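Local coordinates for protein RMD9, mitochondrial (Saccharomyces cerevisiae S288C, PDB 7A9X) that binds a dodecameric RNA motif in the 3'-UTR of mitochondrial mRNAs and takes part in their processing or stability, at residues Ala81-Trp84 and Asp85-Arg89; Pro39-His42 and Glu43-Phe47; Ser139-Lys142 and Glu143-Phe147. All coordinates share one frame; numbering follows the deposited sequence.

Interaction 1: residues Ala81-Trp84 and Asp85-Arg89; sequences AMFW and DSMGR
M87 lays its terminal methyl over one face of the F83 ring, one helical turn earlier, with CE 3.8 Å from the ring centroid and 27° off the ring normal. The methyl is shifted toward the rim, where the closest approach is 3.4 Å from M87 CE to F83 CZ. This is a CH-pi contact between side chains that leave the helix side by side and point the same way. Bends at chi2 and chi3 fold the end of the thioether back over the ring, while M87 SD approaches both aromatic neighbours obliquely, 5.3 Å from the centroid of the F83 ring and equally far from that of the six-membered ring of W84, a pair of Met-aromatic contacts. The two rings also meet each other: F83 CD2 sits above the centre of the indole, and W84 CZ2 lies at the edge of the phenyl ring.

On another side of the helix, S86 turns its hydroxyl back to the main chain. With OG beside its own backbone N (chi1 -62°), it donates to the carbonyl of M82 at 2.7 Å from S86 OG to M82 O, from above the carbonyl plane. The same oxygen accepts the amide of S86 nearly along the C=O axis, so two donors from a single residue grip it, and the buried hydroxyl is satisfied within the helix.

All of this belongs to helix 78-97, whose F83 and S86 pack against A54 of helix 52-59, while M87 reaches L114 and L115, and W84 reaches S121 and T122, of helix 105-128.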
ATOM      1  N   ALA A  81       1.632  -1.533 -23.295  1.00 86.04           N
ATOM      2  CA  ALA A  81       1.950  -2.931 -23.569  1.00 84.64           C
ATOM      3  C   ALA A  81       3.418  -3.102 -23.940  1.00 82.66           C
ATOM      4  O   ALA A  81       4.054  -4.081 -23.534  1.00 82.52           O
ATOM      5  CB  ALA A  81       1.049  -3.464 -24.682  1.00 82.89           C
ATOM      6  N   MET A  82       3.968  -2.164 -24.719  1.00 84.24           N
ATOM      7  CA  MET A  82       5.380  -2.236 -25.082  1.00 86.46           C
ATOM      8  C   MET A  82       6.269  -2.235 -23.844  1.00 77.74           C
ATOM      9  O   MET A  82       7.199  -3.044 -23.739  1.00 75.55           O
ATOM     10  CB  MET A  82       5.746  -1.072 -26.006  1.00100.45           C
ATOM     11  CG  MET A  82       5.354  -1.274 -27.461  1.00120.45           C
ATOM     12  SD  MET A  82       6.346  -2.547 -28.264  1.00135.40           S
ATOM     13  CE  MET A  82       7.995  -1.881 -28.038  1.00137.56           C
ATOM     14  N   PHE A  83       5.979  -1.347 -22.889  1.00 72.66           N
ATOM     15  CA  PHE A  83       6.795  -1.230 -21.682  1.00 73.18           C
ATOM     16  C   PHE A  83       6.868  -2.551 -20.926  1.00 74.81           C
ATOM     17  O   PHE A  83       7.952  -2.999 -20.534  1.00 77.26           O
ATOM     18  CB  PHE A  83       6.229  -0.127 -20.785  1.00 70.68           C
ATOM     19  CG  PHE A  83       6.868  -0.050 -19.424  1.00 68.48           C
ATOM     20  CD1 PHE A  83       8.149   0.454 -19.270  1.00 68.95           C
ATOM     21  CD2 PHE A  83       6.172  -0.455 -18.292  1.00 73.10           C
ATOM     22  CE1 PHE A  83       8.734   0.537 -18.016  1.00 72.35           C
ATOM     23  CE2 PHE A  83       6.751  -0.374 -17.034  1.00 70.25           C
ATOM     24  CZ  PHE A  83       8.032   0.125 -16.896  1.00 69.77           C
ATOM     25  N   TRP A  84       5.719  -3.191 -20.708  1.00 73.34           N
ATOM     26  CA  TRP A  84       5.706  -4.422 -19.929  1.00 74.29           C
ATOM     27  C   TRP A  84       6.251  -5.605 -20.715  1.00 78.89           C
ATOM     28  O   TRP A  84       6.868  -6.501 -20.128  1.00 86.19           O
ATOM     29  CB  TRP A  84       4.290  -4.718 -19.441  1.00 73.39           C
ATOM     30  CG  TRP A  84       3.807  -3.736 -18.423  1.00 74.32           C
ATOM     31  CD1 TRP A  84       2.780  -2.850 -18.559  1.00 73.72           C
ATOM     32  CD2 TRP A  84       4.343  -3.533 -17.112  1.00 63.28           C
ATOM     33  NE1 TRP A  84       2.638  -2.113 -17.410  1.00 72.78           N
ATOM     34  CE2 TRP A  84       3.586  -2.512 -16.505  1.00 70.03           C
ATOM     35  CE3 TRP A  84       5.389  -4.118 -16.391  1.00 65.88           C
ATOM     36  CZ2 TRP A  84       3.841  -2.062 -15.208  1.00 73.19           C
ATOM     37  CZ3 TRP A  84       5.642  -3.672 -15.105  1.00 70.31           C
ATOM     38  CH2 TRP A  84       4.871  -2.653 -14.527  1.00 74.53           C
ATOM     39  N   ASP A  85       6.041  -5.632 -22.033  1.00 75.80           N
ATOM     40  CA  ASP A  85       6.640  -6.696 -22.830  1.00 77.68           C
ATOM     41  C   ASP A  85       8.143  -6.504 -22.971  1.00 80.07           C
ATOM     42  O   ASP A  85       8.884  -7.487 -23.081  1.00 81.74           O
ATOM     43  CB  ASP A  85       5.985  -6.768 -24.208  1.00 86.97           C
ATOM     44  CG  ASP A  85       6.470  -7.956 -25.017  1.00100.69           C
ATOM     45  OD1 ASP A  85       6.326  -9.099 -24.532  1.00103.54           O
ATOM     46  OD2 ASP A  85       6.998  -7.751 -26.131  1.00105.68           O
ATOM     47  N   SER A  86       8.609  -5.253 -22.967  1.00 80.25           N
ATOM     48  CA  SER A  86      10.044  -4.999 -23.029  1.00 82.49           C
ATOM     49  C   SER A  86      10.755  -5.504 -21.783  1.00 78.80           C
ATOM     50  O   SER A  86      11.945  -5.831 -21.837  1.00 79.39           O
ATOM     51  CB  SER A  86      10.311  -3.505 -23.217  1.00 88.03           C
ATOM     52  OG  SER A  86       9.764  -3.038 -24.437  1.00 94.91           O
ATOM     53  N   MET A  87      10.045  -5.576 -20.656  1.00 73.99           N
ATOM     54  CA  MET A  87      10.662  -6.045 -19.422  1.00 75.57           C
ATOM     55  C   MET A  87      10.883  -7.551 -19.460  1.00 77.07           C
ATOM     56  O   MET A  87      11.988  -8.032 -19.184  1.00 79.23           O
ATOM     57  CB  MET A  87       9.795  -5.651 -18.228  1.00 78.71           C
ATOM     58  CG  MET A  87      10.572  -5.442 -16.948  1.00 83.44           C
ATOM     59  SD  MET A  87       9.817  -4.148 -15.953  1.00 90.39           S
ATOM     60  CE  MET A  87       9.704  -2.844 -17.168  1.00 90.97           C
ATOM     61  N   GLY A  88       9.841  -8.312 -19.802  1.00 80.17           N
ATOM     62  CA  GLY A  88       9.996  -9.752 -19.917  1.00 78.42           C
ATOM     63  C   GLY A  88      11.014 -10.145 -20.970  1.00 79.12           C
ATOM     64  O   GLY A  88      11.808 -11.065 -20.764  1.00 81.83           O
ATOM     65  N   ARG A  89      11.013  -9.442 -22.106  1.00 78.31           N
ATOM     66  CA  ARG A  89      11.980  -9.724 -23.163  1.00 87.92           C
ATOM     67  C   ARG A  89      13.400  -9.415 -22.707  1.00 91.79           C
ATOM     68  O   ARG A  89      14.322 -10.210 -22.927  1.00 95.28           O
ATOM     69  CB  ARG A  89      11.627  -8.925 -24.418  1.00 94.11           C
ATOM     70  CG  ARG A  89      12.749  -8.823 -25.443  1.00 98.24           C
ATOM     71  CD  ARG A  89      13.001 -10.141 -26.160  1.00103.44           C
ATOM     72  NE  ARG A  89      13.818  -9.946 -27.356  1.00111.52           N
ATOM     73  CZ  ARG A  89      14.303 -10.932 -28.105  1.00120.23           C
ATOM     74  NH1 ARG A  89      15.034 -10.656 -29.176  1.00120.84           N
ATOM     75  NH2 ARG A  89      14.062 -12.195 -27.780  1.00126.30           N
TER

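Interaction 2: residues Pro39-His42 and Glu43-Phe47; sequences PWRH and ELLSF
W40 and E43 meet with their flat groups steeply inclined, the indole and carboxylate planes 64° apart. The carboxylate comes to the edge of the ring, near its plane, and the closest approach is 3.5 Å from E43 OE1 to W40 CD1. E43 gets there with CG beside its backbone N (chi1 -61°) and the rest of its chain extended; OE1 also takes part in a hydrogen bond outside the helix, its partner being S96 OG, which probably helps to fix how the carboxylate is turned.

R41 and L45 are arranged quite differently. They run side by side in the same direction, and the aliphatic root of the arginine touches a leucine methyl, with R41 CG 4.0 Å from L45 CD2. On a further flank L44 folds over the carbonyl of W40, its CG 3.2 Å from W40 O, while its own amide donates to that oxygen at 2.9 Å from L44 N. The ladder continues with L45 N to R41 O and with S46 N, 3.0 Å from H42 O.

L44 faces F103 and R107, whereas W40 and E43 both touch L97 at the end of helix 78-97. This is the N-terminal start of a short helix, 41-48, with W40 at its N-cap; W40, E43 and L44 are turned to the neighbouring helices and loop, and R41, H42 and L45 are exposed, ahead of the pentatricopeptide repeats.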
ATOM      1  N   PRO A  39      29.642 -12.748 -30.673  1.00163.26           N
ATOM      2  CA  PRO A  39      28.863 -13.991 -30.777  1.00149.56           C
ATOM      3  C   PRO A  39      27.413 -13.770 -30.376  1.00143.28           C
ATOM      4  O   PRO A  39      26.493 -14.304 -31.002  1.00139.92           O
ATOM      5  CB  PRO A  39      29.578 -14.945 -29.808  1.00143.61           C
ATOM      6  CG  PRO A  39      30.877 -14.261 -29.450  1.00148.35           C
ATOM      7  CD  PRO A  39      30.582 -12.801 -29.544  1.00154.52           C
ATOM      8  N   TRP A  40      27.208 -12.980 -29.322  1.00138.88           N
ATOM      9  CA  TRP A  40      25.883 -12.590 -28.842  1.00136.35           C
ATOM     10  C   TRP A  40      25.478 -11.218 -29.363  1.00138.57           C
ATOM     11  O   TRP A  40      24.858 -10.436 -28.637  1.00131.98           O
ATOM     12  CB  TRP A  40      25.846 -12.599 -27.316  1.00129.43           C
ATOM     13  CG  TRP A  40      25.959 -13.951 -26.669  1.00128.17           C
ATOM     14  CD1 TRP A  40      24.930 -14.776 -26.317  1.00125.34           C
ATOM     15  CD2 TRP A  40      27.164 -14.618 -26.264  1.00131.30           C
ATOM     16  NE1 TRP A  40      25.418 -15.918 -25.732  1.00129.32           N
ATOM     17  CE2 TRP A  40      26.785 -15.847 -25.687  1.00132.87           C
ATOM     18  CE3 TRP A  40      28.524 -14.300 -26.342  1.00134.59           C
ATOM     19  CZ2 TRP A  40      27.716 -16.758 -25.191  1.00137.83           C
ATOM     20  CZ3 TRP A  40      29.448 -15.207 -25.845  1.00139.05           C
ATOM     21  CH2 TRP A  40      29.039 -16.422 -25.278  1.00140.42           C
ATOM     22  N   ARG A  41      25.809 -10.894 -30.615  1.00146.59           N
ATOM     23  CA  ARG A  41      25.608  -9.530 -31.099  1.00147.87           C
ATOM     24  C   ARG A  41      24.130  -9.165 -31.164  1.00145.74           C
ATOM     25  O   ARG A  41      23.722  -8.110 -30.664  1.00142.76           O
ATOM     26  CB  ARG A  41      26.255  -9.347 -32.468  1.00152.67           C
ATOM     27  CG  ARG A  41      26.204  -7.910 -32.953  1.00153.62           C
ATOM     28  CD  ARG A  41      26.880  -7.745 -34.295  1.00160.36           C
ATOM     29  NE  ARG A  41      26.782  -6.373 -34.783  1.00161.95           N
ATOM     30  CZ  ARG A  41      27.259  -5.962 -35.953  1.00168.45           C
ATOM     31  NH1 ARG A  41      27.125  -4.693 -36.317  1.00169.02           N
ATOM     32  NH2 ARG A  41      27.869  -6.819 -36.760  1.00173.02           N
ATOM     33  N   HIS A  42      23.313 -10.017 -31.788  1.00145.35           N
ATOM     34  CA  HIS A  42      21.901  -9.687 -31.961  1.00141.75           C
ATOM     35  C   HIS A  42      21.181  -9.610 -30.621  1.00135.12           C
ATOM     36  O   HIS A  42      20.302  -8.762 -30.430  1.00132.28           O
ATOM     37  CB  HIS A  42      21.224 -10.709 -32.874  1.00146.46           C
ATOM     38  CG  HIS A  42      19.737 -10.541 -32.970  1.00151.58           C
ATOM     39  ND1 HIS A  42      18.851 -11.382 -32.333  1.00152.43           N
ATOM     40  CD2 HIS A  42      18.984  -9.620 -33.616  1.00152.91           C
ATOM     41  CE1 HIS A  42      17.614 -10.991 -32.589  1.00151.00           C
ATOM     42  NE2 HIS A  42      17.668  -9.924 -33.364  1.00151.19           N
ATOM     43  N   GLU A  43      21.540 -10.484 -29.679  1.00129.42           N
ATOM     44  CA  GLU A  43      20.905 -10.443 -28.366  1.00120.13           C
ATOM     45  C   GLU A  43      21.351  -9.219 -27.576  1.00113.42           C
ATOM     46  O   GLU A  43      20.557  -8.632 -26.833  1.00101.83           O
ATOM     47  CB  GLU A  43      21.211 -11.724 -27.596  1.00118.18           C
ATOM     48  CG  GLU A  43      20.690 -12.975 -28.270  1.00122.08           C
ATOM     49  CD  GLU A  43      20.992 -14.227 -27.478  1.00130.03           C
ATOM     50  OE1 GLU A  43      21.516 -14.103 -26.351  1.00131.28           O
ATOM     51  OE2 GLU A  43      20.704 -15.334 -27.982  1.00136.86           O
ATOM     52  N   LEU A  44      22.619  -8.821 -27.723  1.00119.50           N
ATOM     53  CA  LEU A  44      23.091  -7.600 -27.079  1.00116.33           C
ATOM     54  C   LEU A  44      22.450  -6.365 -27.699  1.00114.92           C
ATOM     55  O   LEU A  44      22.091  -5.421 -26.986  1.00111.73           O
ATOM     56  CB  LEU A  44      24.614  -7.511 -27.166  1.00118.79           C
ATOM     57  CG  LEU A  44      25.433  -8.411 -26.238  1.00121.94           C
ATOM     58  CD1 LEU A  44      26.884  -8.444 -26.683  1.00124.97           C
ATOM     59  CD2 LEU A  44      25.331  -7.933 -24.801  1.00120.41           C
ATOM     60  N   LEU A  45      22.300  -6.353 -29.025  1.00117.86           N
ATOM     61  CA  LEU A  45      21.700  -5.199 -29.687  1.00118.06           C
ATOM     62  C   LEU A  45      20.232  -5.047 -29.310  1.00110.14           C
ATOM     63  O   LEU A  45      19.778  -3.937 -29.008  1.00106.36           O
ATOM     64  CB  LEU A  45      21.858  -5.322 -31.202  1.00126.08           C
ATOM     65  CG  LEU A  45      22.963  -4.465 -31.828  1.00132.47           C
ATOM     66  CD1 LEU A  45      22.667  -2.983 -31.630  1.00132.80           C
ATOM     67  CD2 LEU A  45      24.334  -4.822 -31.265  1.00130.63           C
ATOM     68  N   SER A  46      19.479  -6.151 -29.315  1.00108.06           N
ATOM     69  CA  SER A  46      18.069  -6.083 -28.951  1.00110.07           C
ATOM     70  C   SER A  46      17.890  -5.741 -27.478  1.00108.07           C
ATOM     71  O   SER A  46      16.923  -5.062 -27.116  1.00106.64           O
ATOM     72  CB  SER A  46      17.374  -7.407 -29.280  1.00116.70           C
ATOM     73  OG  SER A  46      17.995  -8.486 -28.602  1.00121.15           O
ATOM     74  N   PHE A  47      18.804  -6.204 -26.618  1.00107.51           N
ATOM     75  CA  PHE A  47      18.731  -5.866 -25.201  1.00102.73           C
ATOM     76  C   PHE A  47      18.868  -4.365 -24.992  1.00102.05           C
ATOM     77  O   PHE A  47      18.132  -3.771 -24.195  1.00103.44           O
ATOM     78  CB  PHE A  47      19.815  -6.619 -24.427  1.00101.98           C
ATOM     79  CG  PHE A  47      19.895  -6.255 -22.964  1.00 97.17           C
ATOM     80  CD1 PHE A  47      20.754  -5.256 -22.526  1.00 95.14           C
ATOM     81  CD2 PHE A  47      19.124  -6.922 -22.025  1.00 96.22           C
ATOM     82  CE1 PHE A  47      20.831  -4.922 -21.183  1.00 94.42           C
ATOM     83  CE2 PHE A  47      19.200  -6.593 -20.678  1.00 92.16           C
ATOM     84  CZ  PHE A  47      20.054  -5.593 -20.256  1.00 91.34           C
TER

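Interaction 3: residues Ser139-Lys142 and Glu143-Phe147; sequences SFHK and EMMNF
F140 and M144 lie side by side one turn apart at the start of helix 140-147, which opens with a serine N-cap. S139 OG accepts the amide of K142 at 3.1 Å from S139 OG to K142 N, so a first-turn N-H that has no carbonyl ahead of it in the helix is satisfied by a side chain. The main-chain ladder follows: E143 N reaches S139 O only weakly, M144 N bonds to F140 O at 2.9 Å, and M145 N and N146 N pair with the carbonyls of H141 and K142. A water donates to E143 OE2, the water oxygen 3.2 Å from E143 OE2, and accepts a weak bond from S139 N; the same carboxylate oxygen is also bonded by Q138 NE2, so the end of E143 is tied back to the residues at the cap.

The amide of N146 crosses obliquely over the root of K142, with N146 ND2 4.0 Å from K142 CG. ND2 is also near K142 O, but the angle is too poor for a hydrogen bond. Were the asparagine replaced by an alanine here, the backbone bond to K142 O could remain, but the aliphatic part of the lysine would probably lose this neighbour and be freer to turn.

M144 CB stands over one face of the F140 ring, 15° off the normal, a CH-pi contact; bends at chi2 (56°) and chi3 then bring M144 CE back to 3.7 Å from F140 CE1. H141 meets M145 obliquely instead, with M145 CE 3.3 Å from H141 CE1.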
ATOM      1  N   SER A 139      -4.575 -11.332 -10.459  1.00 70.49           N
ATOM      2  CA  SER A 139      -4.428  -9.895 -10.629  1.00 73.74           C
ATOM      3  C   SER A 139      -3.089  -9.594 -11.281  1.00 73.41           C
ATOM      4  O   SER A 139      -2.077 -10.224 -10.960  1.00 72.35           O
ATOM      5  CB  SER A 139      -4.535  -9.159  -9.289  1.00 71.33           C
ATOM      6  OG  SER A 139      -3.374  -9.368  -8.502  1.00 71.36           O
ATOM      7  N   PHE A 140      -3.098  -8.627 -12.203  1.00 73.00           N
ATOM      8  CA  PHE A 140      -1.856  -8.149 -12.799  1.00 77.33           C
ATOM      9  C   PHE A 140      -0.877  -7.678 -11.729  1.00 73.86           C
ATOM     10  O   PHE A 140       0.327  -7.945 -11.818  1.00 67.06           O
ATOM     11  CB  PHE A 140      -2.162  -7.026 -13.793  1.00 78.30           C
ATOM     12  CG  PHE A 140      -0.951  -6.262 -14.251  1.00 80.93           C
ATOM     13  CD1 PHE A 140      -0.180  -6.727 -15.303  1.00 77.82           C
ATOM     14  CD2 PHE A 140      -0.595  -5.069 -13.638  1.00 77.97           C
ATOM     15  CE1 PHE A 140       0.933  -6.024 -15.729  1.00 78.73           C
ATOM     16  CE2 PHE A 140       0.516  -4.362 -14.059  1.00 75.59           C
ATOM     17  CZ  PHE A 140       1.281  -4.839 -15.106  1.00 78.23           C
ATOM     18  N   HIS A 141      -1.381  -6.985 -10.704  1.00 78.74           N
ATOM     19  CA  HIS A 141      -0.519  -6.417  -9.671  1.00 78.69           C
ATOM     20  C   HIS A 141       0.295  -7.491  -8.962  1.00 73.44           C
ATOM     21  O   HIS A 141       1.505  -7.336  -8.766  1.00 68.27           O
ATOM     22  CB  HIS A 141      -1.370  -5.635  -8.668  1.00 88.21           C
ATOM     23  CG  HIS A 141      -0.687  -5.361  -7.361  1.00 96.83           C
ATOM     24  ND1 HIS A 141       0.079  -4.237  -7.141  1.00 97.00           N
ATOM     25  CD2 HIS A 141      -0.673  -6.058  -6.200  1.00 97.98           C
ATOM     26  CE1 HIS A 141       0.542  -4.257  -5.904  1.00 93.88           C
ATOM     27  NE2 HIS A 141       0.104  -5.353  -5.312  1.00 96.53           N
ATOM     28  N   LYS A 142      -0.350  -8.593  -8.578  1.00 75.71           N
ATOM     29  CA  LYS A 142       0.334  -9.613  -7.794  1.00 76.55           C
ATOM     30  C   LYS A 142       1.380 -10.346  -8.626  1.00 80.58           C
ATOM     31  O   LYS A 142       2.522 -10.525  -8.186  1.00 85.74           O
ATOM     32  CB  LYS A 142      -0.690 -10.587  -7.217  1.00 80.42           C
ATOM     33  CG  LYS A 142      -0.101 -11.635  -6.299  1.00 89.10           C
ATOM     34  CD  LYS A 142      -1.187 -12.526  -5.726  1.00100.10           C
ATOM     35  CE  LYS A 142      -0.611 -13.491  -4.706  1.00113.90           C
ATOM     36  NZ  LYS A 142      -1.671 -14.324  -4.080  1.00124.00           N
ATOM     37  N   GLU A 143       1.011 -10.782  -9.836  1.00 71.99           N
ATOM     38  CA  GLU A 143       1.946 -11.555 -10.647  1.00 72.94           C
ATOM     39  C   GLU A 143       3.103 -10.696 -11.140  1.00 71.34           C
ATOM     40  O   GLU A 143       4.253 -11.149 -11.149  1.00 71.64           O
ATOM     41  CB  GLU A 143       1.227 -12.208 -11.830  1.00 69.11           C
ATOM     42  CG  GLU A 143       0.345 -13.378 -11.441  1.00 71.95           C
ATOM     43  CD  GLU A 143      -0.032 -14.255 -12.622  1.00 73.08           C
ATOM     44  OE1 GLU A 143       0.803 -14.425 -13.536  1.00 73.53           O
ATOM     45  OE2 GLU A 143      -1.166 -14.780 -12.630  1.00 74.39           O
ATOM     46  N   MET A 144       2.825  -9.461 -11.564  1.00 68.32           N
ATOM     47  CA  MET A 144       3.909  -8.604 -12.036  1.00 69.37           C
ATOM     48  C   MET A 144       4.878  -8.279 -10.909  1.00 69.63           C
ATOM     49  O   MET A 144       6.093  -8.205 -11.126  1.00 67.54           O
ATOM     50  CB  MET A 144       3.360  -7.318 -12.649  1.00 65.44           C
ATOM     51  CG  MET A 144       4.454  -6.400 -13.169  1.00 66.49           C
ATOM     52  SD  MET A 144       5.508  -7.244 -14.363  1.00 72.12           S
ATOM     53  CE  MET A 144       4.347  -7.475 -15.707  1.00 64.52           C
ATOM     54  N   MET A 145       4.360  -8.094  -9.693  1.00 67.54           N
ATOM     55  CA  MET A 145       5.235  -7.829  -8.558  1.00 71.87           C
ATOM     56  C   MET A 145       6.142  -9.021  -8.278  1.00 72.46           C
ATOM     57  O   MET A 145       7.342  -8.851  -8.031  1.00 70.12           O
ATOM     58  CB  MET A 145       4.406  -7.482  -7.323  1.00 72.49           C
ATOM     59  CG  MET A 145       5.096  -6.518  -6.380  1.00 76.78           C
ATOM     60  SD  MET A 145       5.304  -4.879  -7.105  1.00 74.33           S
ATOM     61  CE  MET A 145       3.820  -4.067  -6.526  1.00 73.23           C
ATOM     62  N   ASN A 146       5.588 -10.235  -8.323  1.00 70.16           N
ATOM     63  CA  ASN A 146       6.400 -11.426  -8.093  1.00 75.94           C
ATOM     64  C   ASN A 146       7.443 -11.603  -9.188  1.00 73.36           C
ATOM     65  O   ASN A 146       8.574 -12.021  -8.911  1.00 71.50           O
ATOM     66  CB  ASN A 146       5.507 -12.664  -7.998  1.00 82.31           C
ATOM     67  CG  ASN A 146       4.641 -12.664  -6.755  1.00 95.35           C
ATOM     68  OD1 ASN A 146       4.988 -12.058  -5.741  1.00100.60           O
ATOM     69  ND2 ASN A 146       3.509 -13.353  -6.825  1.00100.09           N
ATOM     70  N   PHE A 147       7.088 -11.278 -10.433  1.00 67.01           N
ATOM     71  CA  PHE A 147       8.031 -11.435 -11.536  1.00 69.53           C
ATOM     72  C   PHE A 147       9.226 -10.501 -11.380  1.00 70.77           C
ATOM     73  O   PHE A 147      10.376 -10.910 -11.576  1.00 67.69           O
ATOM     74  CB  PHE A 147       7.328 -11.190 -12.870  1.00 67.73           C
ATOM     75  CG  PHE A 147       8.269 -11.053 -14.032  1.00 68.36           C
ATOM     76  CD1 PHE A 147       8.953 -12.156 -14.520  1.00 70.69           C
ATOM     77  CD2 PHE A 147       8.475  -9.822 -14.635  1.00 70.79           C
ATOM     78  CE1 PHE A 147       9.824 -12.033 -15.585  1.00 71.58           C
ATOM     79  CE2 PHE A 147       9.344  -9.692 -15.703  1.00 74.48           C
ATOM     80  CZ  PHE A 147      10.019 -10.800 -16.178  1.00 78.44           C
TER
HETATM   81  O   HOH W   1      -2.414 -13.842  -9.809  1.00 67.62           O

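Interactions 1 and 3 adjoin, their centres about 14 Å apart. W84 is the shared element: its ring meets F140 edge-to-face, with W84 CE2 3.6 Å from F140 CZ, and W84 CZ3 lies 3.6 Å from M144 CG. One turn on, G88 CA packs against F147 CZ. Interaction 2 meets 81-89 only at its last residue, more loosely, with R89 NH1 3.7 Å from S46 OG, and does not touch interaction 3. Helix 78-97 therefore touches both shorter helices. The nearest atoms of interactions 3, 1 and 2 are about 5, 7 and 12 Å from the bound RNA, so residues 139-147 approach it most closely.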